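PDB 3H2D: CheC-like superfamily protein from Shewanella oneidensis, which probably acts in chemotaxis signalling as a CheX-type phosphatase, a family that dephosphorylates the response regulator CheY. Local coordinates for residues K65-I70 against D88-I93. Sequence-based numbering, arbitrary orientation.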
ATOM      1  N   LYS B  65      -9.928  17.404  -3.029  1.00 22.47           N
ATOM      2  CA  LYS B  65     -10.250  18.435  -4.058  1.00 23.97           C
ATOM      3  C   LYS B  65      -9.228  18.399  -5.234  1.00 23.80           C
ATOM      4  O   LYS B  65      -9.580  18.585  -6.417  1.00 20.71           O
ATOM      5  CB  LYS B  65     -10.317  19.826  -3.420  1.00 24.99           C
ATOM      6  CG  LYS B  65     -10.806  20.922  -4.345  1.00 25.93           C
ATOM      7  CD  LYS B  65     -10.554  22.281  -3.720  1.00 31.51           C
ATOM      8  CE  LYS B  65     -10.994  23.424  -4.591  1.00 31.33           C
ATOM      9  NZ  LYS B  65     -12.500  23.551  -4.607  1.00 37.97           N
ATOM     10  N   LEU B  66      -7.981  18.113  -4.892  1.00 23.38           N
ATOM     11  CA  LEU B  66      -6.926  17.994  -5.882  1.00 21.77           C
ATOM     12  C   LEU B  66      -7.142  16.802  -6.804  1.00 23.03           C
ATOM     13  O   LEU B  66      -7.085  16.979  -8.032  1.00 23.44           O
ATOM     14  CB  LEU B  66      -5.550  17.952  -5.241  1.00 20.03           C
ATOM     15  CG  LEU B  66      -4.331  17.682  -6.148  1.00 20.77           C
ATOM     16  CD1 LEU B  66      -4.218  18.628  -7.336  1.00 21.39           C
ATOM     17  CD2 LEU B  66      -3.008  17.645  -5.341  1.00 22.58           C
ATOM     18  N   VAL B  67      -7.385  15.614  -6.249  1.00 23.10           N
ATOM     19  CA  VAL B  67      -7.541  14.432  -7.103  1.00 23.53           C
ATOM     20  C   VAL B  67      -8.803  14.569  -7.987  1.00 20.97           C
ATOM     21  O   VAL B  67      -8.818  14.106  -9.125  1.00 21.64           O
ATOM     22  CB  VAL B  67      -7.609  13.125  -6.291  1.00 22.34           C
ATOM     23  CG1 VAL B  67      -8.947  12.921  -5.684  1.00 25.61           C
ATOM     24  CG2 VAL B  67      -7.160  11.868  -7.135  1.00 25.40           C
ATOM     25  N   LEU B  68      -9.868  15.163  -7.448  1.00 22.31           N
ATOM     26  CA  LEU B  68     -11.059  15.421  -8.250  1.00 23.04           C
ATOM     27  C   LEU B  68     -10.827  16.430  -9.383  1.00 21.35           C
ATOM     28  O   LEU B  68     -11.433  16.304 -10.463  1.00 20.90           O
ATOM     29  CB  LEU B  68     -12.235  15.821  -7.382  1.00 22.65           C
ATOM     30  CG  LEU B  68     -12.774  14.751  -6.419  1.00 24.25           C
ATOM     31  CD1 LEU B  68     -13.886  15.362  -5.576  1.00 23.24           C
ATOM     32  CD2 LEU B  68     -13.300  13.522  -7.215  1.00 20.92           C
ATOM     33  N   GLN B  69     -10.002  17.429  -9.163  1.00 21.11           N
ATOM     34  CA  GLN B  69      -9.645  18.336 -10.244  1.00 21.94           C
ATOM     35  C   GLN B  69      -8.773  17.655 -11.298  1.00 22.25           C
ATOM     36  O   GLN B  69      -8.896  17.962 -12.489  1.00 20.33           O
ATOM     37  CB  GLN B  69      -8.911  19.576  -9.743  1.00 21.70           C
ATOM     38  CG  GLN B  69      -8.773  20.695 -10.805  1.00 24.67           C
ATOM     39  CD  GLN B  69     -10.091  21.215 -11.318  1.00 29.16           C
ATOM     40  OE1 GLN B  69     -10.944  21.629 -10.533  1.00 25.32           O
ATOM     41  NE2 GLN B  69     -10.277  21.207 -12.643  1.00 30.27           N
ATOM     42  N   ILE B  70      -7.844  16.793 -10.859  1.00 24.02           N
ATOM     43  CA  ILE B  70      -7.029  15.975 -11.750  1.00 23.75           C
ATOM     44  C   ILE B  70      -7.961  15.096 -12.616  1.00 23.19           C
ATOM     45  O   ILE B  70      -7.804  15.032 -13.859  1.00 21.17           O
ATOM     46  CB  ILE B  70      -5.974  15.109 -10.942  1.00 22.64           C
ATOM     47  CG1 ILE B  70      -4.896  15.999 -10.317  1.00 25.23           C
ATOM     48  CG2 ILE B  70      -5.314  13.998 -11.805  1.00 26.02           C
ATOM     49  CD1 ILE B  70      -4.005  15.238  -9.355  1.00 24.48           C
ATOM     50  N   ASP B  88      -9.582   3.934  -9.564  1.00 23.06           N
ATOM     51  CA  ASP B  88      -9.014   3.434 -10.815  1.00 24.27           C
ATOM     52  C   ASP B  88      -8.032   4.447 -11.439  1.00 25.15           C
ATOM     53  O   ASP B  88      -6.938   4.080 -11.818  1.00 23.69           O
ATOM     54  CB  ASP B  88     -10.121   3.160 -11.831  1.00 25.08           C
ATOM     55  CG  ASP B  88     -10.909   1.931 -11.527  1.00 28.66           C
ATOM     56  OD1 ASP B  88     -10.545   1.114 -10.651  1.00 29.87           O
ATOM     57  OD2 ASP B  88     -11.906   1.764 -12.230  1.00 30.47           O
ATOM     58  N   LEU B  89      -8.396   5.723 -11.488  1.00 24.65           N
ATOM     59  CA  LEU B  89      -7.492   6.718 -12.062  1.00 25.41           C
ATOM     60  C   LEU B  89      -6.208   6.855 -11.236  1.00 24.10           C
ATOM     61  O   LEU B  89      -5.135   6.963 -11.793  1.00 23.68           O
ATOM     62  CB  LEU B  89      -8.168   8.096 -12.178  1.00 25.47           C
ATOM     63  CG  LEU B  89      -7.290   9.211 -12.811  1.00 26.21           C
ATOM     64  CD1 LEU B  89      -6.899   8.874 -14.257  1.00 28.68           C
ATOM     65  CD2 LEU B  89      -8.041  10.524 -12.784  1.00 29.04           C
ATOM     66  N   VAL B  90      -6.336   6.875  -9.921  1.00 23.58           N
ATOM     67  CA  VAL B  90      -5.164   6.947  -9.061  1.00 22.25           C
ATOM     68  C   VAL B  90      -4.252   5.737  -9.297  1.00 20.80           C
ATOM     69  O   VAL B  90      -3.013   5.870  -9.303  1.00 23.13           O
ATOM     70  CB  VAL B  90      -5.574   7.115  -7.581  1.00 22.80           C
ATOM     71  CG1 VAL B  90      -4.356   6.937  -6.634  1.00 21.25           C
ATOM     72  CG2 VAL B  90      -6.267   8.503  -7.400  1.00 21.48           C
ATOM     73  N   GLY B  91      -4.836   4.563  -9.496  1.00 22.76           N
ATOM     74  CA  GLY B  91      -4.076   3.361  -9.831  1.00 22.62           C
ATOM     75  C   GLY B  91      -3.303   3.545 -11.109  1.00 25.02           C
ATOM     76  O   GLY B  91      -2.123   3.201 -11.172  1.00 25.49           O
ATOM     77  N   GLU B  92      -3.944   4.110 -12.125  1.00 23.29           N
ATOM     78  CA  GLU B  92      -3.273   4.349 -13.415  1.00 24.50           C
ATOM     79  C   GLU B  92      -2.204   5.413 -13.312  1.00 23.40           C
ATOM     80  O   GLU B  92      -1.135   5.251 -13.874  1.00 22.86           O
ATOM     81  CB  GLU B  92      -4.265   4.708 -14.531  1.00 24.72           C
ATOM     82  CG  GLU B  92      -5.112   3.530 -14.988  1.00 34.11           C
ATOM     83  CD  GLU B  92      -4.224   2.347 -15.464  1.00 43.53           C
ATOM     84  OE1 GLU B  92      -3.195   2.596 -16.136  1.00 50.01           O
ATOM     85  OE2 GLU B  92      -4.517   1.178 -15.121  1.00 54.90           O
ATOM     86  N   ILE B  93      -2.455   6.464 -12.556  1.00 22.22           N
ATOM     87  CA  ILE B  93      -1.413   7.466 -12.298  1.00 24.05           C
ATOM     88  C   ILE B  93      -0.234   6.815 -11.607  1.00 22.69           C
ATOM     89  O   ILE B  93       0.944   7.058 -11.964  1.00 21.25           O
ATOM     90  CB  ILE B  93      -1.942   8.671 -11.432  1.00 24.48           C
ATOM     91  CG1 ILE B  93      -2.963   9.471 -12.250  1.00 25.16           C
ATOM     92  CG2 ILE B  93      -0.784   9.546 -10.953  1.00 24.00           C
ATOM     93  CD1 ILE B  93      -3.659  10.565 -11.449  1.00 25.11           C
TER
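Val67 and Val90 meet methyl to methyl, CG2 of Val67 standing 3.5 Å from CG2 of Val90, which is tighter than an ordinary van der Waals contact. The two side chains as a whole cross at about a right angle, though the CB-CG2 bonds that meet point almost straight at each other. In Val67 the inner methyl is CG2, anti to the backbone N; the price is a less common helical rotamer, with CG1 (chi1 78°) wedged between the backbone N and the carbonyl carbon. Val90 keeps the usual helical valine shape, CG1 anti to its N (chi1 170°), which leaves CG2 to reach across. At 8.1 Å, Val67 CA and Val90 CA are the closest CA pair between the segments. One turn further along both helices, the CG2 branch of Ile70 receives the end of Ile93, with CD1 of Ile93 lying 3.8 Å from CG2 of Ile70. Both isoleucines share one extended shape, but Ile93 reaches with the tip of its chain, while Ile70 offers its short branch. These buried pairs join helix 64-75 to the long helix 84-107 in the CheC-like fold, where the helices pack on an antiparallel sheet. Val43 touches both valines, and Phe62 lies against Val67 and Ile70, so the sheet closes one flank of the seam. Helix 8-21 adds Ile18 against Ile70 and Leu14 against Ile93.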